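Local coordinates for protein beta-phenylalanine aminotransferase (Variovorax paradoxus, PDB 4AO9) that probably transfers the amino group of beta-phenylalanine to a keto-acid acceptor, using pyridoxal-5'-phosphate as cofactor in the manner of class-III aminotransferases, at residues 175-180 against 225-230; 232-236 against 377-381. One frame throughout, in Å; residues are numbered along the deposited sequence.

Contact 1: 175-180 against 225-230. With PLP (pyridoxal-5'-phosphate), chain C.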
loop_
_atom_site.group_PDB
_atom_site.type_symbol
_atom_site.label_atom_id
_atom_site.label_comp_id
_atom_site.label_asym_id
_atom_site.label_seq_id
_atom_site.Cartn_x
_atom_site.Cartn_y
_atom_site.Cartn_z
ATOM N N PHE A 175 14.238 2.512 17.096
ATOM C CA PHE A 175 15.493 3.241 17.268
ATOM C C PHE A 175 15.513 4.580 16.591
ATOM O O PHE A 175 14.886 4.772 15.546
ATOM C CB PHE A 175 16.687 2.346 16.905
ATOM C CG PHE A 175 16.732 1.136 17.765
ATOM C CD1 PHE A 175 15.990 0.006 17.426
ATOM C CD2 PHE A 175 17.379 1.168 18.991
ATOM C CE1 PHE A 175 15.935 -1.093 18.286
ATOM C CE2 PHE A 175 17.343 0.076 19.846
ATOM C CZ PHE A 175 16.612 -1.056 19.496
ATOM N N SER A 176 16.211 5.519 17.234
ATOM C CA SER A 176 16.379 6.867 16.704
ATOM C C SER A 176 16.882 6.786 15.269
ATOM O O SER A 176 17.781 5.995 14.966
ATOM C CB SER A 176 17.374 7.645 17.577
ATOM O OG SER A 176 18.655 7.033 17.568
ATOM N N GLY A 177 16.282 7.582 14.388
ATOM C CA GLY A 177 16.625 7.546 12.968
ATOM C C GLY A 177 15.954 6.434 12.177
ATOM O O GLY A 177 16.075 6.387 10.957
ATOM N N GLY A 178 15.235 5.557 12.873
ATOM C CA GLY A 178 14.560 4.438 12.238
ATOM C C GLY A 178 13.522 4.879 11.230
ATOM O O GLY A 178 12.768 5.831 11.466
ATOM N N TYR A 179 13.511 4.199 10.091
ATOM C CA TYR A 179 12.503 4.443 9.068
ATOM C C TYR A 179 11.860 3.138 8.650
ATOM O O TYR A 179 12.530 2.237 8.112
ATOM C CB TYR A 179 13.061 5.176 7.839
ATOM C CG TYR A 179 11.985 5.421 6.810
ATOM C CD1 TYR A 179 11.049 6.441 6.986
ATOM C CD2 TYR A 179 11.852 4.587 5.704
ATOM C CE1 TYR A 179 10.030 6.651 6.050
ATOM C CE2 TYR A 179 10.831 4.791 4.760
ATOM C CZ TYR A 179 9.928 5.821 4.951
ATOM O OH TYR A 179 8.914 6.021 4.040
ATOM N N HIS A 180 10.544 3.067 8.851
ATOM C CA HIS A 180 9.810 1.828 8.603
ATOM C C HIS A 180 8.595 2.065 7.717
ATOM O O HIS A 180 7.734 1.193 7.575
ATOM C CB HIS A 180 9.435 1.170 9.929
ATOM C CG HIS A 180 10.620 0.947 10.816
ATOM N ND1 HIS A 180 11.596 0.018 10.527
ATOM C CD2 HIS A 180 11.001 1.552 11.973
ATOM C CE1 HIS A 180 12.521 0.051 11.477
ATOM N NE2 HIS A 180 12.180 0.968 12.363
ATOM N N LEU A 225 11.750 -3.569 16.964
ATOM C CA LEU A 225 11.744 -3.421 15.500
ATOM C C LEU A 225 12.962 -2.612 15.079
ATOM O O LEU A 225 13.190 -1.507 15.592
ATOM C CB LEU A 225 10.441 -2.742 15.041
ATOM C CG LEU A 225 10.384 -2.296 13.570
ATOM C CD1 LEU A 225 10.385 -3.476 12.623
ATOM C CD2 LEU A 225 9.149 -1.430 13.318
ATOM N N VAL A 226 13.766 -3.166 14.174
ATOM C CA VAL A 226 15.029 -2.524 13.807
ATOM C C VAL A 226 15.461 -2.862 12.380
ATOM O O VAL A 226 15.240 -3.980 11.889
ATOM C CB VAL A 226 16.146 -2.907 14.838
ATOM C CG1 VAL A 226 16.511 -4.386 14.716
ATOM C CG2 VAL A 226 17.399 -2.020 14.693
ATOM N N GLU A 227 16.092 -1.883 11.735
ATOM C CA GLU A 227 16.809 -2.107 10.473
ATOM C C GLU A 227 18.220 -2.612 10.784
ATOM O O GLU A 227 18.912 -1.992 11.584
ATOM C CB GLU A 227 16.938 -0.795 9.706
ATOM C CG GLU A 227 15.598 -0.149 9.289
ATOM C CD GLU A 227 15.774 1.336 9.047
ATOM O OE1 GLU A 227 16.131 1.705 7.900
ATOM O OE2 GLU A 227 15.596 2.113 10.017
ATOM N N PRO A 228 18.660 -3.725 10.165
ATOM C CA PRO A 228 20.048 -4.172 10.449
ATOM C C PRO A 228 21.114 -3.211 9.905
ATOM O O PRO A 228 22.266 -3.255 10.359
ATOM C CB PRO A 228 20.145 -5.553 9.800
ATOM C CG PRO A 228 18.773 -5.948 9.424
ATOM C CD PRO A 228 17.866 -4.746 9.456
ATOM N N MET A 229 20.731 -2.374 8.937
ATOM C CA MET A 229 21.467 -1.171 8.554
ATOM C C MET A 229 20.396 -0.129 8.308
ATOM O O MET A 229 19.472 -0.381 7.526
ATOM C CB MET A 229 22.270 -1.388 7.261
ATOM C CG MET A 229 22.960 -0.116 6.764
ATOM S SD MET A 229 23.412 -0.117 5.011
ATOM C CE MET A 229 21.806 0.208 4.273
ATOM N N GLN A 230 20.477 1.015 8.979
ATOM C CA GLN A 230 19.482 2.063 8.728
ATOM C C GLN A 230 19.684 2.650 7.346
ATOM O O GLN A 230 20.806 2.969 6.943
ATOM C CB GLN A 230 19.528 3.149 9.785
ATOM C CG GLN A 230 18.949 2.706 11.111
ATOM C CD GLN A 230 18.823 3.844 12.096
ATOM O OE1 GLN A 230 19.487 4.881 11.978
ATOM N NE2 GLN A 230 17.975 3.657 13.087
HETATM N N1 PLP C . 11.356 0.209 5.665
HETATM C C2 PLP C . 12.506 0.482 5.049
HETATM C C2A PLP C . 13.795 0.092 5.775
HETATM C C3 PLP C . 12.507 1.084 3.787
HETATM O O3 PLP C . 13.601 1.314 3.239
HETATM C C4 PLP C . 11.310 1.424 3.136
HETATM C C4A PLP C . 11.255 2.067 1.736
HETATM C C5 PLP C . 10.124 1.142 3.851
HETATM C C6 PLP C . 10.187 0.538 5.107
HETATM C C5A PLP C . 8.740 1.485 3.268
HETATM O O4P PLP C . 8.365 0.819 2.137
HETATM P P PLP C . 7.238 1.508 1.215
HETATM O O1P PLP C . 7.847 2.853 0.664
HETATM O O2P PLP C . 5.977 1.818 2.096
HETATM O O3P PLP C . 6.909 0.497 0.169
HETATM O O HOH W 1 13.860 1.053 14.568
HETATM O O HOH W 2 20.402 6.457 13.996
HETATM O O HOH W 3 16.712 4.802 8.677
#
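Two nearly straight hydrogen bonds bind the turn after strand 171-175 to Glu227 and Gln230. Gln230 NE2 donates to Ser176 O at 3.0 Å, with the oxygen in the amide plane but the donor well above the carbonyl plane. Tyr179 N donates to Glu227 OE2 at 3.0 Å, meeting the carboxylate from above its plane. The other carboxylate oxygen, Glu227 OE1, accepts from Gly231 N, while Gln230 OE1 is bound by Ser233 OG and by a water that also donates to Ser176 O. Residues 175-178 form a type II beta turn closed by Gly178 N to Phe175 O. A second water joins Phe175 N, Leu225 O and His180 NE2, lying in the plane of the imidazole. Leu225 CD2 sits over the centre of one face of this ring, a CH-pi contact with the methyl 3.8 Å from the centroid. His180 CG stands anti to its own carbonyl carbon (chi1 -55°), which sets the imidazole face against Leu225 CD2. Farther out, Phe175 CD1 packs on Val226 CG2 at 3.7 Å. The cofactor lies beside this network: Glu227 OE1 is 3.5 Å from PLP C2A, and Tyr179 brings its ring edge to PLP C4, its hydroxyl bonded to Ser318 of the second subunit. The contact builds part of the PLP pocket wall, and His180 ND1, bonded to Asp260, positions a carboxylate that probably pairs with the pyridine nitrogen, as in related aminotransferases.

Contact 2: 232-236 against 377-381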
loop_
_atom_site.group_PDB
_atom_site.type_symbol
_atom_site.label_atom_id
_atom_site.label_comp_id
_atom_site.label_asym_id
_atom_site.label_seq_id
_atom_site.Cartn_x
_atom_site.Cartn_y
_atom_site.Cartn_z
ATOM N N ALA A 232 17.223 5.214 5.373
ATOM C CA ALA A 232 16.879 6.629 5.272
ATOM C C ALA A 232 17.737 7.555 6.125
ATOM O O ALA A 232 18.020 8.684 5.714
ATOM C CB ALA A 232 15.396 6.834 5.586
ATOM N N SER A 233 18.166 7.089 7.298
ATOM C CA SER A 233 18.983 7.929 8.176
ATOM C C SER A 233 20.400 8.132 7.640
ATOM O O SER A 233 21.121 8.988 8.151
ATOM C CB SER A 233 19.055 7.367 9.594
ATOM O OG SER A 233 19.888 6.220 9.627
ATOM N N GLY A 234 20.807 7.332 6.648
ATOM C CA GLY A 234 22.112 7.537 5.991
ATOM C C GLY A 234 23.004 6.319 5.780
ATOM O O GLY A 234 24.240 6.448 5.805
ATOM N N CYS A 235 22.409 5.140 5.564
ATOM C CA CYS A 235 23.189 3.896 5.393
ATOM C C CYS A 235 24.170 3.688 6.550
ATOM O O CYS A 235 25.396 3.657 6.366
ATOM C CB CYS A 235 23.919 3.867 4.046
ATOM S SG CYS A 235 22.807 3.835 2.648
ATOM N N ILE A 236 23.596 3.539 7.741
ATOM C CA ILE A 236 24.348 3.370 8.980
ATOM C C ILE A 236 24.269 1.902 9.414
ATOM O O ILE A 236 23.226 1.448 9.882
ATOM C CB ILE A 236 23.781 4.272 10.100
ATOM C CG1 ILE A 236 23.671 5.728 9.627
ATOM C CG2 ILE A 236 24.636 4.138 11.365
ATOM C CD1 ILE A 236 23.156 6.701 10.678
ATOM N N LEU A 377 24.765 -0.335 -1.424
ATOM C CA LEU A 377 24.097 0.846 -0.867
ATOM C C LEU A 377 25.074 1.679 -0.052
ATOM O O LEU A 377 25.740 1.165 0.846
ATOM C CB LEU A 377 22.931 0.434 0.028
ATOM C CG LEU A 377 21.884 -0.509 -0.578
ATOM C CD1 LEU A 377 20.835 -0.858 0.482
ATOM C CD2 LEU A 377 21.257 0.116 -1.812
ATOM N N MET A 378 25.169 2.969 -0.362
ATOM C CA MET A 378 26.032 3.857 0.424
ATOM C C MET A 378 25.466 5.269 0.463
ATOM O O MET A 378 24.543 5.589 -0.281
ATOM C CB MET A 378 27.472 3.850 -0.121
ATOM C CG MET A 378 27.572 4.318 -1.554
ATOM S SD MET A 378 29.095 3.827 -2.387
ATOM C CE MET A 378 28.695 2.140 -2.828
ATOM N N ASN A 379 26.018 6.118 1.319
ATOM C CA ASN A 379 25.515 7.478 1.477
ATOM C C ASN A 379 26.656 8.440 1.774
ATOM O O ASN A 379 27.471 8.171 2.663
ATOM C CB ASN A 379 24.481 7.514 2.619
ATOM C CG ASN A 379 23.396 8.581 2.437
ATOM O OD1 ASN A 379 22.205 8.252 2.383
ATOM N ND2 ASN A 379 23.789 9.854 2.367
ATOM N N ALA A 380 26.698 9.548 1.033
ATOM C CA ALA A 380 27.664 10.623 1.267
ATOM C C ALA A 380 27.301 11.366 2.548
ATOM O O ALA A 380 26.123 11.650 2.796
ATOM C CB ALA A 380 27.672 11.584 0.090
ATOM N N HIS A 381 28.304 11.673 3.370
ATOM C CA HIS A 381 28.110 12.502 4.560
ATOM C C HIS A 381 29.269 13.470 4.689
ATOM O O HIS A 381 30.422 13.077 4.530
ATOM C CB HIS A 381 28.031 11.659 5.838
ATOM C CG HIS A 381 26.892 10.684 5.856
ATOM N ND1 HIS A 381 25.574 11.079 5.922
ATOM C CD2 HIS A 381 26.882 9.331 5.827
ATOM C CE1 HIS A 381 24.798 10.009 5.920
ATOM N NE2 HIS A 381 25.565 8.936 5.868
HETATM O O HOH W 4 20.244 9.782 4.106
#
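Gly234 and Cys235 bring their backbone up to Asn379 and Met378 of strand 377-381, with CA atoms 5.7 Å apart in both the Gly234-Asn379 and Cys235-Met378 pairs. The loop does not extend the sheet here; its carbonyl is gripped by a side chain instead. Gly234 and Cys235 both have a positive phi. Cys235 and Ile236 together face Gln230 across the hairpin, a G1 beta bulge. Gly234 CA lies in the plane of the His381 imidazole, at its edge. His381 NE2 donates to Gly234 O at 2.8 Å. The bond is nearly straight (166°), reaches a lone pair in the carbonyl plane, and has the acceptor in the plane of the imidazole. Thr372 OG1 is hydrogen-bonded to Gly234 O and to Cys235 O as well, its single proton serving both carbonyls. Asn379 rests its CB against Gly234 O at 3.4 Å. Its amide is held from both ends: ND2 donates to Ala380 O and to Arg418 O, and a water in hydrogen-bonding range of OD1 and Ala232 O can bridge strand and loop, though more acceptors surround it than its two protons can serve. Cys235 lays its thiol along the strand backbone, SG 3.7 Å from Met378 C, and its CB meets Asn379 CB at 4.0 Å. SG lies anti to the Cys235 carbonyl carbon (chi1 -65°), which places it beside Leu377 CB, 4.3 Å away. Strand 377-381 is the middle one of three antiparallel strands, between 370-374 and 420-422. Phe420 of the latter touches both Cys235 and Asn379, and Met378, its CB directed away from the loop, packs on Leu354 and Leu358 of helix 341-365.

In the fold
From the N terminus, strand 171-175 leads into the turn of contact 1, and the chain runs through strand 198-202 and helix 207-216 before strand 221-226 closes that loop. Contact 2 opens immediately afterwards at 232-236 and closes 141 residues later on strand 377-381, so the two follow in series and neither encloses nor crosses the other. They meet through the small hairpin 229-230/236-237: Gln230 N probably bonds Ile236 O at 2.9 Å, and Tyr179 CB packs on Ala232 CB. The hairpin follows strand 221-226 of the seven-stranded sheet beside the cofactor, while its turn region packs against the three-stranded sheet nearer the C terminus, joining the two.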